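Long-range contacts in 6-aminohexanoate-dimer hydrolase (Bacillus anthracis, PDB 4GB7), which probably hydrolyses amide bonds of 6-aminohexanoate dimers or related small amides or esters, as a serine hydrolase of the beta-lactamase clan: residues Y57-K61 / E134-A139; S374-T378 / V390-A396; E285-V290 / G302-T306; K44-L48 / Y212-L218. All coordinates share one frame; numbering follows the deposited sequence. Where two conformers were deposited one is given.

Interaction 1. Residues Y57-K61 / E134-A139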
# COMPACT_ATOMS: atom_id res chain seq x y z
N TYR A 57 4.92 -4.78 13.30
CA TYR A 57 5.08 -4.14 11.99
C TYR A 57 6.51 -3.85 11.57
O TYR A 57 6.73 -3.27 10.50
CB TYR A 57 4.16 -2.89 11.83
CG TYR A 57 3.05 -3.08 10.79
CD1 TYR A 57 2.33 -4.23 10.70
CD2 TYR A 57 2.75 -2.06 9.87
CE1 TYR A 57 1.37 -4.40 9.74
CE2 TYR A 57 1.83 -2.21 8.91
CZ TYR A 57 1.09 -3.37 8.86
OH TYR A 57 0.14 -3.52 7.86
N THR A 58 7.48 -4.23 12.41
CA THR A 58 8.90 -4.23 12.06
C THR A 58 9.51 -5.65 12.04
O THR A 58 10.72 -5.79 11.81
CB THR A 58 9.69 -3.30 13.00
OG1 THR A 58 9.48 -3.68 14.34
CG2 THR A 58 9.21 -1.80 12.83
N HIS A 59 8.69 -6.66 12.31
CA HIS A 59 9.16 -8.07 12.39
C HIS A 59 8.13 -9.04 11.91
O HIS A 59 7.99 -10.14 12.48
CB HIS A 59 9.47 -8.44 13.84
CG HIS A 59 10.57 -7.59 14.49
ND1 HIS A 59 10.32 -6.41 15.08
CD2 HIS A 59 11.92 -7.82 14.64
CE1 HIS A 59 11.48 -5.91 15.60
NE2 HIS A 59 12.45 -6.77 15.34
N MSE A 60 7.41 -8.71 10.85
CA MSE A 60 6.24 -9.52 10.48
C MSE A 60 6.63 -10.96 10.15
O MSE A 60 5.92 -11.94 10.53
CB MSE A 60 5.43 -8.87 9.34
CG MSE A 60 4.52 -7.70 9.74
SE MSE A 60 3.07 -8.16 10.94
CE MSE A 60 1.88 -9.06 9.73
N LYS A 61 7.78 -11.14 9.51
CA LYS A 61 8.20 -12.49 9.15
C LYS A 61 8.51 -13.37 10.38
O LYS A 61 8.64 -14.57 10.23
CB LYS A 61 9.39 -12.46 8.22
CG LYS A 61 10.64 -11.78 8.77
CD LYS A 61 11.80 -11.96 7.83
CE LYS A 61 12.92 -11.00 8.17
NZ LYS A 61 13.98 -11.03 7.12
N GLU A 134 15.64 -3.71 7.33
CA GLU A 134 14.67 -4.79 7.61
C GLU A 134 13.31 -4.40 7.06
O GLU A 134 12.87 -3.29 7.23
CB GLU A 134 14.55 -5.09 9.09
CG GLU A 134 15.79 -5.75 9.68
CD GLU A 134 16.04 -7.18 9.20
OE1 GLU A 134 15.11 -7.93 8.84
OE2 GLU A 134 17.20 -7.57 9.13
N PRO A 135 12.66 -5.31 6.35
CA PRO A 135 11.36 -4.90 5.83
C PRO A 135 10.34 -4.49 6.90
O PRO A 135 10.25 -5.11 7.97
CB PRO A 135 10.92 -6.15 5.05
CG PRO A 135 12.21 -6.79 4.63
CD PRO A 135 13.11 -6.60 5.80
N HIS A 136 9.49 -3.53 6.57
CA HIS A 136 8.44 -3.00 7.44
C HIS A 136 7.10 -3.35 6.88
O HIS A 136 6.94 -3.44 5.67
CB HIS A 136 8.58 -1.47 7.40
CG HIS A 136 7.83 -0.75 8.51
ND1 HIS A 136 6.50 -0.58 8.51
CD2 HIS A 136 8.32 -0.15 9.67
CE1 HIS A 136 6.15 0.12 9.62
NE2 HIS A 136 7.26 0.35 10.34
N GLY A 137 6.11 -3.55 7.74
CA GLY A 137 4.72 -3.66 7.27
C GLY A 137 4.27 -2.40 6.55
O GLY A 137 4.68 -1.33 6.86
N MSE A 138 3.48 -2.56 5.50
CA MSE A 138 3.02 -1.41 4.74
C MSE A 138 1.49 -1.37 4.51
O MSE A 138 1.01 -0.49 3.82
CB MSE A 138 3.72 -1.40 3.37
CG MSE A 138 5.20 -1.42 3.47
SE MSE A 138 6.08 -1.01 1.81
CE MSE A 138 5.32 -2.24 0.63
N ALA A 139 0.76 -2.31 5.10
CA ALA A 139 -0.69 -2.34 5.02
C ALA A 139 -1.08 -2.18 3.54
O ALA A 139 -0.54 -2.89 2.72
CB ALA A 139 -1.32 -1.28 5.92
O HOH W 1 2.01 -5.15 5.43
O HOH W 2 12.40 -8.11 10.64
O HOH W 3 7.72 -6.19 9.15
O HOH W 4 15.83 -9.25 6.83

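Interaction 2. Residues S374-T378 / V390-A396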
# COMPACT_ATOMS: atom_id res chain seq x y z
N SER A 374 -2.99 1.64 6.72
CA SER A 374 -3.25 1.78 8.13
C SER A 374 -2.00 1.89 8.95
O SER A 374 -0.95 1.34 8.60
CB SER A 374 -4.11 0.64 8.66
OG SER A 374 -5.33 0.62 7.96
N TYR A 375 -2.13 2.62 10.04
CA TYR A 375 -1.09 2.75 11.09
C TYR A 375 0.00 3.71 10.69
O TYR A 375 1.05 3.74 11.30
CB TYR A 375 -0.54 1.41 11.59
CG TYR A 375 -1.60 0.34 11.76
CD1 TYR A 375 -2.77 0.59 12.47
CD2 TYR A 375 -1.48 -0.87 11.11
CE1 TYR A 375 -3.75 -0.37 12.58
CE2 TYR A 375 -2.46 -1.83 11.21
CZ TYR A 375 -3.58 -1.58 11.95
OH TYR A 375 -4.54 -2.54 11.98
N GLY A 376 -0.28 4.51 9.66
CA GLY A 376 0.56 5.61 9.22
C GLY A 376 1.57 5.29 8.14
O GLY A 376 2.71 5.79 8.16
N GLN A 377 1.10 4.58 7.10
CA GLN A 377 1.91 4.34 5.94
C GLN A 377 1.51 5.17 4.76
O GLN A 377 0.32 5.31 4.44
CB GLN A 377 1.89 2.88 5.50
CG GLN A 377 1.61 1.83 6.56
CD GLN A 377 2.47 1.94 7.77
OE1 GLN A 377 3.63 2.33 7.68
NE2 GLN A 377 1.95 1.51 8.91
N THR A 378 2.51 5.69 4.05
CA THR A 378 2.25 6.46 2.84
C THR A 378 3.38 6.28 1.83
O THR A 378 4.56 6.34 2.21
CB THR A 378 2.12 7.98 3.12
OG1 THR A 378 1.12 8.22 4.12
CG2 THR A 378 1.76 8.77 1.83
N VAL A 390 8.37 8.39 1.22
CA VAL A 390 8.01 7.11 1.85
C VAL A 390 7.89 7.34 3.32
O VAL A 390 8.81 7.84 3.95
CB VAL A 390 9.02 5.99 1.56
CG1 VAL A 390 8.61 4.70 2.27
CG2 VAL A 390 9.09 5.71 0.04
N HIS A 391 6.76 6.92 3.88
CA HIS A 391 6.49 7.17 5.30
C HIS A 391 5.98 5.89 5.88
O HIS A 391 4.90 5.41 5.44
CB HIS A 391 5.45 8.31 5.42
CG HIS A 391 5.39 8.97 6.76
ND1 HIS A 391 4.98 10.24 6.89
CD2 HIS A 391 5.64 8.51 8.01
CE1 HIS A 391 5.04 10.60 8.19
NE2 HIS A 391 5.44 9.53 8.88
N PHE A 392 6.74 5.30 6.81
CA PHE A 392 6.35 4.08 7.50
C PHE A 392 6.17 4.38 8.95
O PHE A 392 6.99 5.12 9.52
CB PHE A 392 7.41 2.97 7.44
CG PHE A 392 7.71 2.40 6.11
CD1 PHE A 392 6.85 2.54 5.02
CD2 PHE A 392 8.86 1.59 5.99
CE1 PHE A 392 7.21 1.94 3.80
CE2 PHE A 392 9.19 0.99 4.79
CZ PHE A 392 8.34 1.15 3.71
N SER A 393 5.14 3.77 9.55
CA SER A 393 4.83 4.03 10.95
C SER A 393 4.30 2.77 11.59
O SER A 393 3.98 1.77 10.94
CB SER A 393 3.82 5.19 11.13
OG SER A 393 4.16 6.34 10.38
N SER A 394 4.20 2.82 12.91
CA SER A 394 3.49 1.81 13.64
C SER A 394 2.61 2.47 14.71
O SER A 394 2.80 2.28 15.94
CB SER A 394 4.48 0.78 14.17
OG SER A 394 5.58 1.38 14.81
N ASN A 395 1.64 3.24 14.20
CA ASN A 395 0.77 4.09 15.01
C ASN A 395 -0.58 3.43 15.10
O ASN A 395 -1.39 3.55 14.16
CB ASN A 395 0.71 5.47 14.37
CG ASN A 395 0.13 6.53 15.25
OD1 ASN A 395 0.08 6.41 16.47
ND2 ASN A 395 -0.25 7.66 14.61
N ALA A 396 -0.81 2.67 16.17
CA ALA A 396 -1.96 1.77 16.25
C ALA A 396 -3.31 2.49 16.09
O ALA A 396 -4.23 2.00 15.43
CB ALA A 396 -1.92 0.95 17.55

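Interaction 3. Residues E285-V290 / G302-T306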
# COMPACT_ATOMS: atom_id res chain seq x y z
N GLU A 285 17.25 -4.80 -0.88
CA GLU A 285 16.87 -5.94 -0.07
C GLU A 285 15.68 -6.64 -0.67
O GLU A 285 14.93 -6.07 -1.50
CB GLU A 285 16.50 -5.52 1.37
CG GLU A 285 17.57 -4.68 2.10
CD GLU A 285 18.86 -5.39 2.44
OE1 GLU A 285 18.85 -6.62 2.43
OE2 GLU A 285 19.88 -4.67 2.78
N ASN A 286 15.52 -7.89 -0.25
CA ASN A 286 14.30 -8.62 -0.51
C ASN A 286 13.10 -7.91 0.14
O ASN A 286 13.23 -7.19 1.16
CB ASN A 286 14.37 -10.06 0.03
CG ASN A 286 15.39 -10.93 -0.69
OD1 ASN A 286 15.78 -10.66 -1.82
ND2 ASN A 286 15.84 -11.96 -0.01
N ALA A 287 11.94 -8.15 -0.43
CA ALA A 287 10.70 -7.87 0.25
C ALA A 287 10.06 -9.23 0.57
O ALA A 287 10.66 -10.30 0.31
CB ALA A 287 9.79 -6.96 -0.58
N TYR A 288 8.91 -9.21 1.18
CA TYR A 288 8.13 -10.42 1.40
C TYR A 288 6.67 -10.11 1.61
O TYR A 288 6.31 -9.00 2.06
CB TYR A 288 8.68 -11.25 2.56
CG TYR A 288 8.65 -10.61 3.93
CD1 TYR A 288 7.47 -10.58 4.72
CD2 TYR A 288 9.83 -10.11 4.47
CE1 TYR A 288 7.51 -10.02 6.02
CE2 TYR A 288 9.86 -9.58 5.75
CZ TYR A 288 8.69 -9.56 6.52
OH TYR A 288 8.68 -9.06 7.81
N TYR A 289 5.81 -11.07 1.23
CA TYR A 289 4.40 -11.00 1.51
C TYR A 289 4.01 -11.94 2.65
O TYR A 289 4.37 -13.12 2.63
CB TYR A 289 3.55 -11.50 0.33
CG TYR A 289 3.26 -10.49 -0.74
CD1 TYR A 289 2.20 -9.57 -0.61
CD2 TYR A 289 4.01 -10.47 -1.92
CE1 TYR A 289 1.92 -8.65 -1.61
CE2 TYR A 289 3.71 -9.56 -2.92
CZ TYR A 289 2.67 -8.68 -2.79
OH TYR A 289 2.46 -7.79 -3.84
N VAL A 290 3.25 -11.41 3.60
CA VAL A 290 2.51 -12.25 4.52
C VAL A 290 1.50 -13.05 3.71
O VAL A 290 0.87 -12.54 2.78
CB VAL A 290 1.84 -11.42 5.61
CG1 VAL A 290 0.83 -12.23 6.40
CG2 VAL A 290 2.95 -10.78 6.49
N GLY A 302 -0.29 -7.24 2.70
CA GLY A 302 0.78 -8.06 3.30
C GLY A 302 2.22 -7.88 2.85
O GLY A 302 3.10 -8.66 3.26
N LEU A 303 2.49 -6.89 2.01
CA LEU A 303 3.86 -6.65 1.51
C LEU A 303 4.64 -5.89 2.54
O LEU A 303 4.14 -4.94 3.11
CB LEU A 303 3.84 -5.91 0.18
CG LEU A 303 5.17 -5.78 -0.57
CD1 LEU A 303 5.82 -7.14 -0.92
CD2 LEU A 303 4.94 -4.94 -1.82
N ASN A 304 5.85 -6.35 2.79
CA ASN A 304 6.82 -5.81 3.75
C ASN A 304 8.09 -5.49 2.94
O ASN A 304 8.61 -6.35 2.20
CB ASN A 304 7.17 -6.83 4.81
CG ASN A 304 6.05 -7.05 5.82
OD1 ASN A 304 6.18 -6.62 7.00
ND2 ASN A 304 4.95 -7.63 5.39
N ALA A 305 8.57 -4.24 3.05
CA ALA A 305 9.71 -3.77 2.25
C ALA A 305 10.50 -2.73 3.02
O ALA A 305 10.00 -2.18 4.02
CB ALA A 305 9.25 -3.21 0.91
N THR A 306 11.70 -2.44 2.58
CA THR A 306 12.44 -1.33 3.21
C THR A 306 12.04 0.03 2.61
O THR A 306 11.46 0.12 1.51
CB THR A 306 13.98 -1.48 3.09
OG1 THR A 306 14.36 -1.19 1.74
CG2 THR A 306 14.48 -2.85 3.57
O HOH W 5 12.86 -4.17 0.58
O HOH W 3 7.72 -6.19 9.15

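Interaction 4. Residues K44-L48 / Y212-L218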
# COMPACT_ATOMS: atom_id res chain seq x y z
N LYS A 44 -1.56 -13.21 18.44
CA LYS A 44 -2.58 -12.98 17.44
C LYS A 44 -3.66 -12.05 17.95
O LYS A 44 -4.34 -11.40 17.16
CB LYS A 44 -3.23 -14.25 16.93
CG LYS A 44 -2.28 -15.17 16.21
CD LYS A 44 -3.05 -16.34 15.65
CE LYS A 44 -2.07 -17.37 15.10
NZ LYS A 44 -2.70 -18.47 14.36
N LYS A 45 -3.81 -11.95 19.28
CA LYS A 45 -4.83 -11.09 19.85
C LYS A 45 -4.42 -9.63 19.81
O LYS A 45 -5.24 -8.78 19.45
CB LYS A 45 -5.21 -11.51 21.29
CG LYS A 45 -6.59 -11.03 21.70
CD LYS A 45 -7.04 -11.44 23.12
CE LYS A 45 -6.74 -12.90 23.49
NZ LYS A 45 -5.31 -13.15 23.84
N ASN A 46 -3.14 -9.36 20.11
CA ASN A 46 -2.68 -8.03 20.40
C ASN A 46 -1.71 -7.35 19.42
O ASN A 46 -1.35 -6.20 19.64
CB ASN A 46 -2.06 -7.95 21.82
CG ASN A 46 -0.67 -8.60 21.92
OD1 ASN A 46 -0.03 -8.94 20.91
ND2 ASN A 46 -0.20 -8.79 23.16
N TRP A 47 -1.33 -8.03 18.33
CA TRP A 47 -0.27 -7.56 17.48
C TRP A 47 -0.55 -6.22 16.83
O TRP A 47 0.40 -5.53 16.46
CB TRP A 47 0.11 -8.57 16.43
CG TRP A 47 -0.90 -8.81 15.37
CD1 TRP A 47 -1.99 -9.64 15.42
CD2 TRP A 47 -0.97 -8.14 14.10
NE1 TRP A 47 -2.70 -9.59 14.22
CE2 TRP A 47 -2.13 -8.69 13.40
CE3 TRP A 47 -0.18 -7.22 13.45
CZ2 TRP A 47 -2.48 -8.29 12.14
CZ3 TRP A 47 -0.54 -6.83 12.17
CH2 TRP A 47 -1.67 -7.34 11.54
N LEU A 48 -1.82 -5.87 16.70
CA LEU A 48 -2.27 -4.63 16.09
C LEU A 48 -2.42 -3.48 17.05
O LEU A 48 -2.78 -2.34 16.66
CB LEU A 48 -3.64 -4.84 15.45
CG LEU A 48 -3.60 -5.68 14.21
CD1 LEU A 48 -5.05 -5.89 13.76
CD2 LEU A 48 -2.76 -5.03 13.11
N TYR A 212 -7.53 -10.77 7.84
CA TYR A 212 -6.63 -11.32 8.84
C TYR A 212 -7.12 -12.66 9.45
O TYR A 212 -6.32 -13.55 9.65
CB TYR A 212 -6.34 -10.30 9.93
CG TYR A 212 -5.70 -9.00 9.44
CD1 TYR A 212 -4.91 -8.96 8.31
CD2 TYR A 212 -5.81 -7.86 10.18
CE1 TYR A 212 -4.31 -7.79 7.88
CE2 TYR A 212 -5.25 -6.66 9.74
CZ TYR A 212 -4.47 -6.64 8.63
OH TYR A 212 -3.90 -5.45 8.23
N LEU A 213 -8.43 -12.81 9.70
CA LEU A 213 -8.98 -14.09 10.15
C LEU A 213 -8.77 -15.16 9.07
O LEU A 213 -8.32 -16.27 9.35
CB LEU A 213 -10.45 -13.96 10.47
CG LEU A 213 -10.73 -13.22 11.79
CD1 LEU A 213 -12.15 -12.65 11.75
CD2 LEU A 213 -10.49 -14.12 13.00
N ALA A 214 -9.04 -14.80 7.83
CA ALA A 214 -8.77 -15.71 6.67
C ALA A 214 -7.32 -16.19 6.59
O ALA A 214 -7.05 -17.33 6.17
CB ALA A 214 -9.18 -15.04 5.37
N SER A 215 -6.40 -15.31 7.00
CA SER A 215 -4.98 -15.58 6.96
C SER A 215 -4.46 -16.19 8.25
O SER A 215 -3.25 -16.38 8.39
CB SER A 215 -4.21 -14.27 6.73
OG SER A 215 -4.64 -13.60 5.59
N ASN A 216 -5.36 -16.44 9.22
CA ASN A 216 -5.00 -17.04 10.48
C ASN A 216 -4.09 -16.18 11.35
O ASN A 216 -3.26 -16.72 12.08
CB ASN A 216 -4.36 -18.43 10.25
CG ASN A 216 -4.37 -19.28 11.51
OD1 ASN A 216 -5.28 -19.19 12.32
ND2 ASN A 216 -3.34 -20.11 11.68
N ILE A 217 -4.20 -14.86 11.25
CA ILE A 217 -3.33 -13.98 12.05
C ILE A 217 -4.14 -13.12 13.03
O ILE A 217 -3.58 -12.23 13.67
CB ILE A 217 -2.36 -13.13 11.18
CG1 ILE A 217 -3.07 -12.07 10.33
CG2 ILE A 217 -1.49 -14.01 10.31
CD1 ILE A 217 -2.10 -11.11 9.63
N LEU A 218 -5.45 -13.38 13.10
CA LEU A 218 -6.26 -13.00 14.28
C LEU A 218 -6.82 -14.28 14.89
O LEU A 218 -6.85 -15.32 14.24
CB LEU A 218 -7.39 -12.05 13.92
CG LEU A 218 -6.96 -10.61 13.59
CD1 LEU A 218 -8.13 -9.81 13.03
CD2 LEU A 218 -6.34 -9.97 14.83
O HOH W 6 -5.85 -17.74 14.33

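Interaction 1. Residues Y57-K61 / E134-A139
With its CG anti to the backbone N (chi1 -165°), His136 lays one face of its imidazole against the carbonyl oxygen of Tyr57, which stands almost over the ring centre, 3.4 Å from His136 CG. Tyr57 itself holds chi1 at -112°, well off a staggered value, and this swings its phenol ring across Gly137. The bare CA of Gly137 lies over one face of that ring, 3.7 Å from the centroid, in a CH-pi contact. The same peptide is fixed by Gly137 N donating to Tyr57 O at 2.8 Å. His136 ND1 donates within its ring plane to Gly137 O, on a lone pair, at 2.6 Å, while NE2 binds Asp111; together they fix the ring's rotation.

The loop 57-61 thus lies along strand 136-137, an edge strand of a four-stranded antiparallel sheet, shortly before helix 143-155, at whose start Ser140 and Lys143 form a possible SxxK motif. Thr58 CG2 approaches the imidazole obliquely on its CD2/NE2 side, 3.7 Å from His136 CD2, and its hydroxyl turns to Arg54 O. Towards the surface, Lys61 NZ and Glu134 OE1 make only a long salt bridge, 3.7 Å, which water 4 reinforces by accepting from the ammonium and donating to the carboxylate. Deeper in, water 3 links Met60 N to Pro135 O.

Interaction 2. Residues S374-T378 / V390-A396
The amide of Gln377 meets the backbone of Ser393 with both of its ends: OE1 accepts from Ser393 N at 2.8 Å, and NE2 donates to Ser393 O at 2.9 Å. That oxygen lies in the plane of the amide, although NE2 stands above the carbonyl plane of Ser393 and does not follow a lone pair. A bend at chi2 (-52°) folds the side chain back toward the loop that precedes it, and NE2 also donates to Ser374 O, on a lone pair. The amide's rotation is therefore fixed by three bonds, and Gln377 OE1 comes within 3.2 Å of Phe392 CA. Next to it Thr378 and His391 form an antiparallel hydrogen-bonded pair, their CB atoms 4.1 Å apart.

Packing is just as close at Gly376, which has no side chain and lies against Ser393; Ser393 OG donates to Gly376 O at 2.7 Å, tilted from the carbonyl plane.

Toward Ser374 the contact becomes looser. Tyr375 is still buried, and its O accepts from Asn395 N at 3.0 Å, but its ring meets the carbonyl oxygens of Asn395 and Ala396 at its edge, with Tyr375 CD1 3.6 Å from Ala396 O. Ser374, partly exposed, puts its CB over a face of that ring and does not reach the opposing segment.

Strands 377-382 and 387-393 form a beta hairpin within the five-stranded antiparallel sheet of the beta-lactamase fold, and Gln377 closes its open end near the possible SxxK residues.

Interaction 3. Residues E285-V290 / G302-T306
Tyr288 and Asn304 exchange two backbone hydrogen bonds, from Asn304 N to Tyr288 O at 2.8 Å and from Tyr288 N to Asn304 O at 3.1 Å, and Val290 N adds a third to Gly302 O at 2.8 Å. Between these bonds, Tyr289 and Leu303 face each other as a non-hydrogen-bonded pair. Two waters extend the polar network: water 5 accepts from Thr306 N and may donate to Asn286 O, and water 3 donates to Asn304 OD1 at 2.7 Å.

The strands form the inner pair of an antiparallel sheet in the order 66-69, 287-290, 303-305, 136-137. Thr306 then ends this run as the N-cap of helix 307-318, its hydroxyl holding Asp309 N.

On the face bearing Tyr288 and Asn304, the tyrosine CG sits between the backbone N and the carbonyl carbon (chi1 63°), which folds the ring back across the neighbouring strand. Asn304 CB lies over one face of the Tyr288 ring, offset toward its rim, and the carboxamide runs nearly parallel to the ring, 12° from it, with Asn304 CG 3.3 Å from Tyr288 CE1. The phenol oxygen extends past the asparagine to Lys61 N. On the face bearing Tyr289 and Leu303, the methyl CD1 of Leu303 rests over the centre of the Tyr289 ring, 3.8 Å from its centroid. Ala287 CB is wedged in close by, 3.1 Å from Asn304 O and 4.1 Å from Ala305 CB.

Interaction 4. Residues K44-L48 / Y212-L218
Trp47 drives the corner of its indole into a hollow made by Tyr212, Ile217 and Leu218. Its six-membered ring points an edge at the face of Tyr212 in a T-shaped pair, with centroids 5.3 Å apart and planes at 65°; CZ2 sits toward the rim of the phenol ring, 3.9 Å from Tyr212 CD2. That same carbon touches Ile217 CD1, so one corner of the indole fills the gap between an aromatic face and a methyl tip. The chi1 of 69°, which sets CG between the backbone N and the carbonyl carbon, aims the indole this way.

In return Leu218 pushes its CD2 methyl into the bend of loop 44-48, 3.4 Å from Lys44 O and 3.7 Å from Trp47 NE1. Leu48 CD1 packs against both Leu218 CD2 and Tyr212 CE2, while Leu48 CG lies over the centre of the neighbouring indole.

At the more exposed side, Lys44 stretches an extended chain over the turn that follows helix 206-214, where Asn216, with positive phi, makes a Schellman motif. Lys44 NZ donates to Asn216 O at 2.9 Å, and water 6 ties the ammonium to Asn216 OD1 and Leu218 O.

A positive charge beside the C-terminal end of a helix is probably favourable. Inside, polarity is poorly served: Trp47 NE1 makes only a weak bond to Ile217 O (2.8 Å, 127°), and Lys44 O is buried without a partner, so the interior of this contact rests chiefly on apolar and aromatic packing.

How the interactions relate
Interaction 1 touches each of the others. Its centre is about 7 Å from that of interaction 3, to which it is joined by a probable hydrogen bond from His136 N to Ala305 O (2.9 Å) and by shared water 3. Interaction 2, with its centre about 11 Å from that of interaction 1, stacks Phe392 on His136 and also packs on Ala305 of interaction 3. Trp47 of interaction 4 reaches Tyr57, its CZ3 3.9 Å from Tyr57 CE1, while Leu48 touches Tyr375. Ala139, Gln377 and Tyr212 lie near the possible SxxK motif (Ser140, Lys143, Tyr249), so interactions 1, 2 and 4 each place a residue near the possible active site, if these residues act as in relatives.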